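Long-range contacts in N-acetylglucosaminidase (Paenibacillus barengoltzii, PDB 6INX), which hydrolyses N-acetylglucosaminide linkages as a family 18 glycoside hydrolase, probably acting on beta-linked N-acetylglucosamine in chitin-like or N-glycan-type sugars: residues Q192-H197 with G206-I211; T199-G204 with E285-Y290; L182-M187 with I211-S216. One frame throughout, in Å; residues are numbered along the deposited sequence.

In the fold
The chain passes along barrel strand 179-183, and the loop that follows carries most of these contacts before it reaches helix 213-222. Interaction 3 closes the whole loop, setting 182-187 against 211-216 across 23 intervening residues. Interaction 1 lies within that span, folding 192-197 onto 206-211 with only eight residues between; the two share I211. Those eight include 199-204, which interaction 2 carries to 285-290, 80 residues further on, so that it crosses both others. N200 O bonded to V213 N joins interactions 2 and 3. Together they tie the sixth barrel strand and its helix to the antiparallel sheet inserted between the seventh and eighth strands.

Interaction 1 (Q192-H197 with G206-I211); sequences QTLTGH and GDLFRI
Q192 lays the flat end of its side chain over one face of the F209 ring. OE1 sits 3.5 Å above the ring plane of F209, over its centre, and NE2 is 3.5 Å from F209 CD2, the amide being tilted 30° from the ring. A chi1 of 67° tucks CG in over the backbone, and the chain then runs extended, which carries the amide out over the ring. A glutamine suits the place because its NE2 also gives a nearly straight bond, 2.9 Å and 175°, to L194 O, and this fixes the amide's rotation. L194 comes in at the ring edge, its CD2 3.9 Å from F209 CD2 and also close to L208 CB. Beyond it the pairing is through water: one molecule bonds to T195 O and, at 2.7 Å, to D207 OD1, with a weak third bond from Q192 NE2. A second water joins H197 N to D207 OD2, whose charge is met by R188 in a salt bridge. D207 OD1 also takes F209 N at 3.0 Å, which orients the residue that bears the ring. F209 packs on F209 of the second subunit as well. An alanine in its place would probably leave the Q192 amide without the face it rests on and open a gap beside L194 CD2 and at the subunit interface. The D207-F209 bond makes an Asx turn, and the arrangement is that of a long loop after the sixth strand of a TIM barrel, folded back on itself at a subunit interface.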
loop_
_atom_site.group_PDB
_atom_site.type_symbol
_atom_site.label_atom_id
_atom_site.label_comp_id
_atom_site.label_asym_id
_atom_site.label_seq_id
_atom_site.Cartn_x
_atom_site.Cartn_y
_atom_site.Cartn_z
ATOM N N GLN A 192 1.974 8.196 3.063
ATOM C CA GLN A 192 1.852 7.322 4.222
ATOM C C GLN A 192 2.470 7.955 5.461
ATOM O O GLN A 192 3.491 8.644 5.391
ATOM C CB GLN A 192 2.430 5.913 3.951
ATOM C CG GLN A 192 3.929 5.878 3.743
ATOM C CD GLN A 192 4.409 4.478 3.437
ATOM O OE1 GLN A 192 4.169 3.954 2.344
ATOM N NE2 GLN A 192 5.065 3.845 4.419
ATOM N N THR A 193 1.840 7.678 6.605
ATOM C CA THR A 193 2.329 8.147 7.892
ATOM C C THR A 193 3.135 7.087 8.625
ATOM O O THR A 193 3.659 7.366 9.708
ATOM C CB THR A 193 1.165 8.592 8.780
ATOM O OG1 THR A 193 0.245 7.506 8.911
ATOM C CG2 THR A 193 0.440 9.788 8.185
ATOM N N LEU A 194 3.269 5.890 8.058
ATOM C CA LEU A 194 4.122 4.859 8.639
ATOM C C LEU A 194 5.536 5.020 8.095
ATOM O O LEU A 194 5.725 5.148 6.883
ATOM C CB LEU A 194 3.603 3.476 8.246
ATOM C CG LEU A 194 4.284 2.361 9.034
ATOM C CD1 LEU A 194 3.815 2.369 10.479
ATOM C CD2 LEU A 194 3.987 1.009 8.390
ATOM N N THR A 195 6.527 5.008 8.985
ATOM C CA THR A 195 7.897 5.112 8.517
ATOM C C THR A 195 8.330 3.824 7.823
ATOM O O THR A 195 7.787 2.732 8.049
ATOM C CB THR A 195 8.865 5.404 9.665
ATOM O OG1 THR A 195 8.914 4.287 10.567
ATOM C CG2 THR A 195 8.447 6.643 10.441
ATOM N N GLY A 196 9.318 3.970 6.953
ATOM C CA GLY A 196 9.913 2.828 6.293
ATOM C C GLY A 196 10.942 3.307 5.290
ATOM O O GLY A 196 11.231 4.496 5.197
ATOM N N HIS A 197 11.477 2.355 4.540
ATOM C CA HIS A 197 12.544 2.662 3.596
ATOM C C HIS A 197 11.948 3.141 2.280
ATOM O O HIS A 197 11.093 2.466 1.705
ATOM C CB HIS A 197 13.337 1.388 3.334
ATOM C CG HIS A 197 13.934 0.785 4.568
ATOM N ND1 HIS A 197 14.798 1.479 5.386
ATOM C CD2 HIS A 197 13.782 -0.439 5.127
ATOM C CE1 HIS A 197 15.160 0.705 6.396
ATOM N NE2 HIS A 197 14.559 -0.466 6.260
ATOM N N GLY A 206 7.797 -7.233 8.923
ATOM C CA GLY A 206 7.148 -6.311 9.830
ATOM C C GLY A 206 6.686 -5.003 9.228
ATOM O O GLY A 206 6.146 -4.173 9.961
ATOM N N ASP A 207 6.909 -4.776 7.935
ATOM C CA ASP A 207 6.428 -3.585 7.237
ATOM C C ASP A 207 5.044 -3.868 6.658
ATOM O O ASP A 207 4.876 -4.829 5.907
ATOM C CB ASP A 207 7.398 -3.249 6.100
ATOM C CG ASP A 207 7.172 -1.863 5.521
ATOM O OD1 ASP A 207 6.151 -1.231 5.856
ATOM O OD2 ASP A 207 8.019 -1.415 4.711
ATOM N N LEU A 208 4.053 -3.029 6.999
ATOM C CA LEU A 208 2.722 -3.193 6.409
ATOM C C LEU A 208 2.741 -2.957 4.906
ATOM O O LEU A 208 1.889 -3.486 4.182
ATOM C CB LEU A 208 1.718 -2.228 7.054
ATOM C CG LEU A 208 1.385 -2.474 8.526
ATOM C CD1 LEU A 208 0.439 -1.388 9.034
ATOM C CD2 LEU A 208 0.783 -3.850 8.757
ATOM N N PHE A 209 3.695 -2.170 4.419
ATOM C CA PHE A 209 3.855 -1.892 3.000
ATOM C C PHE A 209 4.925 -2.832 2.465
ATOM O O PHE A 209 5.962 -3.019 3.110
ATOM C CB PHE A 209 4.245 -0.426 2.816
ATOM C CG PHE A 209 3.175 0.527 3.274
ATOM C CD1 PHE A 209 2.210 0.974 2.382
ATOM C CD2 PHE A 209 3.116 0.953 4.582
ATOM C CE1 PHE A 209 1.206 1.835 2.802
ATOM C CE2 PHE A 209 2.108 1.817 5.011
ATOM C CZ PHE A 209 1.163 2.260 4.110
ATOM N N ARG A 210 4.652 -3.477 1.328
ATOM C CA ARG A 210 5.439 -4.630 0.897
ATOM C C ARG A 210 6.319 -4.369 -0.323
ATOM O O ARG A 210 6.950 -5.305 -0.818
ATOM C CB ARG A 210 4.540 -5.851 0.670
ATOM C CG ARG A 210 3.584 -6.154 1.836
ATOM C CD ARG A 210 4.309 -6.392 3.161
ATOM N NE ARG A 210 5.143 -7.584 3.126
ATOM C CZ ARG A 210 6.178 -7.791 3.934
ATOM N NH1 ARG A 210 6.513 -6.881 4.842
ATOM N NH2 ARG A 210 6.885 -8.910 3.811
ATOM N N ILE A 211 6.395 -3.132 -0.806
ATOM C CA ILE A 211 7.158 -2.829 -2.013
ATOM C C ILE A 211 8.649 -2.692 -1.696
ATOM O O ILE A 211 9.059 -2.435 -0.560
ATOM C CB ILE A 211 6.586 -1.574 -2.704
ATOM C CG1 ILE A 211 7.050 -1.449 -4.167
ATOM C CG2 ILE A 211 6.947 -0.328 -1.916
ATOM C CD1 ILE A 211 6.684 -2.624 -5.068
HETATM O O HOH W 1 6.444 1.461 5.748
HETATM O O HOH W 2 10.594 -0.451 4.672
#

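Interaction 2 (T199-G204 with E285-Y290); sequences TNLYTG and EAKAPY
Y202 and A286 meet through their backbones. Y202 N donates to A286 O over 3.1 Å at 164°, and in return A286 CA makes a CA-H...O contact of 3.3 Å with Y202 O; the small methyl of the alanine lets the two chains come this close. Y202 O also receives N200 ND2 at 2.8 Å, from well above its plane; the same amide bonds to I211 O, so an asparagine ties Y202 and I211, two separate points of its own loop, together while its CB packs on the methyl of A286. A water adds a further link: it accepts from L201 N at 2.8 Å and lies 2.7 Å from K287 O. The carboxylate of E285 reaches the other end of 199-204, where OE1 stands 3.7 Å from G204 CA and bonds to T205 N. The second segment turns sharply where it offers its carbonyls. A G1 beta bulge sets K287 and A288 together opposite D283, with K287 in the positive-phi place (60°) where glycine is usual, and D283 OD1 accepts E285 N and A286 N. This is the hairpin between strands 279-283 and 288-292, part of the antiparallel sheet inserted in the barrel, as in many family 18 enzymes. Apolar contact gathers round the Y202 ring, a flat group that gives an edge to the lysine and a face to L201. K287 CG reaches that edge, in plane, 3.7 Å from Y202 CD2; its NZ goes on to E284 O, so here the lysine serves chiefly by its methylene chain. L201, from within the loop, lays CG over one face of the ring, offset toward the rim, while its side chain also meets Y308 and Y312 of helix 303-316.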
loop_
_atom_site.group_PDB
_atom_site.type_symbol
_atom_site.label_atom_id
_atom_site.label_comp_id
_atom_site.label_asym_id
_atom_site.label_seq_id
_atom_site.Cartn_x
_atom_site.Cartn_y
_atom_site.Cartn_z
ATOM N N THR A 199 13.650 3.612 -0.616
ATOM C CA THR A 199 14.382 3.158 -1.788
ATOM C C THR A 199 15.071 1.821 -1.495
ATOM O O THR A 199 16.202 1.566 -1.915
ATOM C CB THR A 199 15.283 4.282 -2.316
ATOM O OG1 THR A 199 15.837 3.931 -3.589
ATOM C CG2 THR A 199 16.385 4.668 -1.321
ATOM N N ASN A 200 14.350 0.934 -0.810
ATOM C CA ASN A 200 14.922 -0.309 -0.303
ATOM C C ASN A 200 15.045 -1.391 -1.371
ATOM O O ASN A 200 14.108 -1.657 -2.127
ATOM C CB ASN A 200 14.071 -0.861 0.848
ATOM C CG ASN A 200 12.582 -1.005 0.493
ATOM O OD1 ASN A 200 11.962 -0.094 -0.087
ATOM N ND2 ASN A 200 11.991 -2.149 0.871
ATOM N N LEU A 201 16.205 -2.051 -1.383
ATOM C CA LEU A 201 16.418 -3.174 -2.283
ATOM C C LEU A 201 15.430 -4.310 -2.020
ATOM O O LEU A 201 14.808 -4.828 -2.952
ATOM C CB LEU A 201 17.868 -3.658 -2.165
ATOM C CG LEU A 201 18.211 -4.821 -3.089
ATOM C CD1 LEU A 201 17.920 -4.451 -4.538
ATOM C CD2 LEU A 201 19.677 -5.210 -2.922
ATOM N N TYR A 202 15.288 -4.743 -0.757
ATOM C CA TYR A 202 14.406 -5.857 -0.437
ATOM C C TYR A 202 13.335 -5.441 0.562
ATOM O O TYR A 202 13.511 -4.507 1.348
ATOM C CB TYR A 202 15.170 -7.051 0.170
ATOM C CG TYR A 202 16.185 -7.699 -0.743
ATOM C CD1 TYR A 202 15.802 -8.486 -1.816
ATOM C CD2 TYR A 202 17.540 -7.523 -0.512
ATOM C CE1 TYR A 202 16.756 -9.081 -2.640
ATOM C CE2 TYR A 202 18.489 -8.109 -1.322
ATOM C CZ TYR A 202 18.096 -8.882 -2.379
ATOM O OH TYR A 202 19.060 -9.462 -3.180
ATOM N N THR A 203 12.227 -6.175 0.546
ATOM C CA THR A 203 11.137 -5.947 1.486
ATOM C C THR A 203 11.502 -6.515 2.852
ATOM O O THR A 203 12.068 -7.603 2.957
ATOM C CB THR A 203 9.861 -6.600 0.959
ATOM O OG1 THR A 203 9.560 -6.046 -0.330
ATOM C CG2 THR A 203 8.684 -6.363 1.905
ATOM N N GLY A 204 11.205 -5.756 3.899
ATOM C CA GLY A 204 11.537 -6.151 5.255
ATOM C C GLY A 204 10.372 -6.743 6.026
ATOM O O GLY A 204 9.217 -6.363 5.832
ATOM N N GLU A 285 18.067 -6.906 6.362
ATOM C CA GLU A 285 17.143 -7.599 5.480
ATOM C C GLU A 285 16.842 -6.769 4.240
ATOM O O GLU A 285 16.932 -7.271 3.120
ATOM C CB GLU A 285 15.845 -7.962 6.204
ATOM C CG GLU A 285 14.948 -8.846 5.343
ATOM C CD GLU A 285 13.699 -9.308 6.071
ATOM O OE1 GLU A 285 13.376 -8.724 7.120
ATOM O OE2 GLU A 285 13.039 -10.249 5.588
ATOM N N ALA A 286 16.513 -5.495 4.433
ATOM C CA ALA A 286 16.172 -4.642 3.304
ATOM C C ALA A 286 17.401 -4.214 2.520
ATOM O O ALA A 286 17.264 -3.765 1.378
ATOM C CB ALA A 286 15.441 -3.401 3.818
ATOM N N LYS A 287 18.590 -4.325 3.125
ATOM C CA LYS A 287 19.833 -3.749 2.593
ATOM C C LYS A 287 19.734 -2.227 2.441
ATOM O O LYS A 287 20.050 -1.661 1.390
ATOM C CB LYS A 287 20.296 -4.419 1.290
ATOM C CG LYS A 287 20.381 -5.947 1.301
ATOM C CD LYS A 287 21.269 -6.473 2.414
ATOM C CE LYS A 287 21.381 -7.994 2.329
ATOM N NZ LYS A 287 21.941 -8.591 3.577
ATOM N N ALA A 288 19.301 -1.558 3.510
ATOM C CA ALA A 288 19.074 -0.119 3.473
ATOM C C ALA A 288 19.521 0.560 4.760
ATOM O O ALA A 288 19.295 0.025 5.858
ATOM C CB ALA A 288 17.586 0.194 3.235
ATOM N N PRO A 289 20.138 1.737 4.663
ATOM C CA PRO A 289 20.476 2.508 5.858
ATOM C C PRO A 289 19.353 3.448 6.259
ATOM O O PRO A 289 18.540 3.885 5.442
ATOM C CB PRO A 289 21.686 3.318 5.378
ATOM C CG PRO A 289 21.291 3.697 3.958
ATOM C CD PRO A 289 20.582 2.424 3.432
ATOM N N TYR A 290 19.322 3.774 7.546
ATOM C CA TYR A 290 18.360 4.741 8.056
ATOM C C TYR A 290 18.951 5.452 9.264
ATOM O O TYR A 290 19.850 4.930 9.928
ATOM C CB TYR A 290 16.994 4.109 8.367
ATOM C CG TYR A 290 16.976 2.994 9.399
ATOM C CD1 TYR A 290 17.393 1.712 9.066
ATOM C CD2 TYR A 290 16.471 3.209 10.672
ATOM C CE1 TYR A 290 17.347 0.675 9.997
ATOM C CE2 TYR A 290 16.415 2.182 11.614
ATOM C CZ TYR A 290 16.856 0.919 11.263
ATOM O OH TYR A 290 16.797 -0.093 12.204
HETATM O O HOH W 3 18.363 -0.483 -0.410
#

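Interaction 3 (L182-M187 with I211-S216); sequences LMTYDM and ISVDAS
S212, whose backbone lies under the sulfur of M187, has its OG held by two groups: A215 N donates to it over 3.0 Å at 167°, and T203 OG1 bonds to it as well. The first bond makes S212 the N-cap of helix 213-222, a role serine fills readily. M187 spreads along this helix start, its flexible, unbranched thioether following the bent backbone of I211-V213. Its CB packs 3.7 Å from I211 CG2, the two side chains nearly perpendicular, while SD is 3.9 Å from S212 C. A bend at the last torsion (chi3 -71°) turns CE toward the start of the helix, 3.9 Å from V213 N. Further along, the branched V213 sets its CG2 3.5 Å from T184 OG1; that hydroxyl is bonded to G233 N, and the methyl rests beside it. T184 CG2 and L182 CD1 both touch S216 OG, 3.7 Å from the leucine methyl, and that hydroxyl bonds to A160 O. Successive inverse gamma turns centred on M183 and T184 bend the chain near the end of the sixth strand of the TIM barrel. No hydrogen bond links the two segments directly: the hydroxyls at the interface are satisfied by other parts of the chain, which implies that the strand end and its loop are held against the helix start and the residues before it by close packing of methyls, thioether and hydroxyl flanks.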
loop_
_atom_site.group_PDB
_atom_site.type_symbol
_atom_site.label_atom_id
_atom_site.label_comp_id
_atom_site.label_asym_id
_atom_site.label_seq_id
_atom_site.Cartn_x
_atom_site.Cartn_y
_atom_site.Cartn_z
ATOM N N LEU A 182 12.534 1.958 -13.604
ATOM C CA LEU A 182 11.642 1.809 -12.466
ATOM C C LEU A 182 12.056 2.802 -11.393
ATOM O O LEU A 182 13.187 2.762 -10.890
ATOM C CB LEU A 182 11.669 0.384 -11.913
ATOM C CG LEU A 182 11.384 -0.745 -12.891
ATOM C CD1 LEU A 182 11.382 -2.072 -12.133
ATOM C CD2 LEU A 182 10.067 -0.484 -13.595
ATOM N N MET A 183 11.137 3.690 -11.034
ATOM C CA MET A 183 11.423 4.696 -10.014
ATOM C C MET A 183 11.295 4.033 -8.642
ATOM O O MET A 183 10.324 4.224 -7.905
ATOM C CB MET A 183 10.488 5.886 -10.168
ATOM C CG MET A 183 10.864 6.776 -11.361
ATOM S SD MET A 183 9.831 8.244 -11.504
ATOM C CE MET A 183 8.299 7.443 -11.940
ATOM N N THR A 184 12.309 3.220 -8.317
ATOM C CA THR A 184 12.357 2.514 -7.031
ATOM C C THR A 184 12.904 3.435 -5.932
ATOM O O THR A 184 13.890 3.153 -5.244
ATOM C CB THR A 184 13.107 1.188 -7.141
ATOM O OG1 THR A 184 14.432 1.406 -7.648
ATOM C CG2 THR A 184 12.368 0.219 -8.055
ATOM N N TYR A 185 12.220 4.567 -5.790
ATOM C CA TYR A 185 12.459 5.558 -4.755
ATOM C C TYR A 185 11.135 6.271 -4.528
ATOM O O TYR A 185 10.196 6.135 -5.320
ATOM C CB TYR A 185 13.619 6.518 -5.090
ATOM C CG TYR A 185 13.673 7.081 -6.493
ATOM C CD1 TYR A 185 12.760 8.027 -6.923
ATOM C CD2 TYR A 185 14.662 6.675 -7.385
ATOM C CE1 TYR A 185 12.825 8.558 -8.206
ATOM C CE2 TYR A 185 14.741 7.213 -8.671
ATOM C CZ TYR A 185 13.812 8.141 -9.070
ATOM O OH TYR A 185 13.864 8.684 -10.337
ATOM N N ASP A 186 11.054 7.029 -3.432
ATOM C CA ASP A 186 9.764 7.552 -2.946
ATOM C C ASP A 186 8.733 6.432 -2.803
ATOM O O ASP A 186 7.526 6.672 -2.911
ATOM C CB ASP A 186 9.176 8.661 -3.833
ATOM C CG ASP A 186 10.108 9.822 -4.031
ATOM O OD1 ASP A 186 10.914 10.114 -3.130
ATOM O OD2 ASP A 186 10.016 10.453 -5.112
ATOM N N MET A 187 9.194 5.195 -2.583
ATOM C CA MET A 187 8.256 4.073 -2.524
ATOM C C MET A 187 7.409 4.122 -1.268
ATOM O O MET A 187 6.308 3.552 -1.244
ATOM C CB MET A 187 8.991 2.735 -2.620
ATOM C CG MET A 187 9.547 2.474 -4.030
ATOM S SD MET A 187 10.275 0.847 -4.284
ATOM C CE MET A 187 11.775 1.013 -3.304
ATOM N N ILE A 211 6.395 -3.132 -0.806
ATOM C CA ILE A 211 7.158 -2.829 -2.013
ATOM C C ILE A 211 8.649 -2.692 -1.696
ATOM O O ILE A 211 9.059 -2.435 -0.560
ATOM C CB ILE A 211 6.586 -1.574 -2.704
ATOM C CG1 ILE A 211 7.050 -1.449 -4.167
ATOM C CG2 ILE A 211 6.947 -0.328 -1.916
ATOM C CD1 ILE A 211 6.684 -2.624 -5.068
ATOM N N SER A 212 9.466 -2.885 -2.732
ATOM C CA SER A 212 10.921 -2.823 -2.676
ATOM C C SER A 212 11.394 -2.875 -4.124
ATOM O O SER A 212 10.598 -3.121 -5.032
ATOM C CB SER A 212 11.509 -3.998 -1.878
ATOM O OG SER A 212 11.232 -5.234 -2.520
ATOM N N VAL A 213 12.698 -2.653 -4.336
ATOM C CA VAL A 213 13.266 -2.861 -5.672
ATOM C C VAL A 213 12.953 -4.269 -6.161
ATOM O O VAL A 213 12.453 -4.472 -7.273
ATOM C CB VAL A 213 14.788 -2.627 -5.673
ATOM C CG1 VAL A 213 15.387 -3.094 -7.017
ATOM C CG2 VAL A 213 15.145 -1.182 -5.378
ATOM N N ASP A 214 13.245 -5.264 -5.316
ATOM C CA ASP A 214 13.060 -6.657 -5.696
ATOM C C ASP A 214 11.595 -6.941 -6.026
ATOM O O ASP A 214 11.286 -7.570 -7.046
ATOM C CB ASP A 214 13.580 -7.527 -4.542
ATOM C CG ASP A 214 13.412 -9.011 -4.776
ATOM O OD1 ASP A 214 13.849 -9.537 -5.823
ATOM O OD2 ASP A 214 12.862 -9.662 -3.856
ATOM N N ALA A 215 10.670 -6.471 -5.184
ATOM C CA ALA A 215 9.258 -6.721 -5.463
ATOM C C ALA A 215 8.799 -5.994 -6.723
ATOM O O ALA A 215 7.975 -6.519 -7.481
ATOM C CB ALA A 215 8.388 -6.324 -4.268
ATOM N N SER A 216 9.334 -4.796 -6.969
ATOM C CA SER A 216 8.964 -4.027 -8.156
ATOM C C SER A 216 9.452 -4.712 -9.426
ATOM O O SER A 216 8.688 -4.870 -10.384
ATOM C CB SER A 216 9.506 -2.595 -8.036
ATOM O OG SER A 216 9.168 -1.827 -9.181
#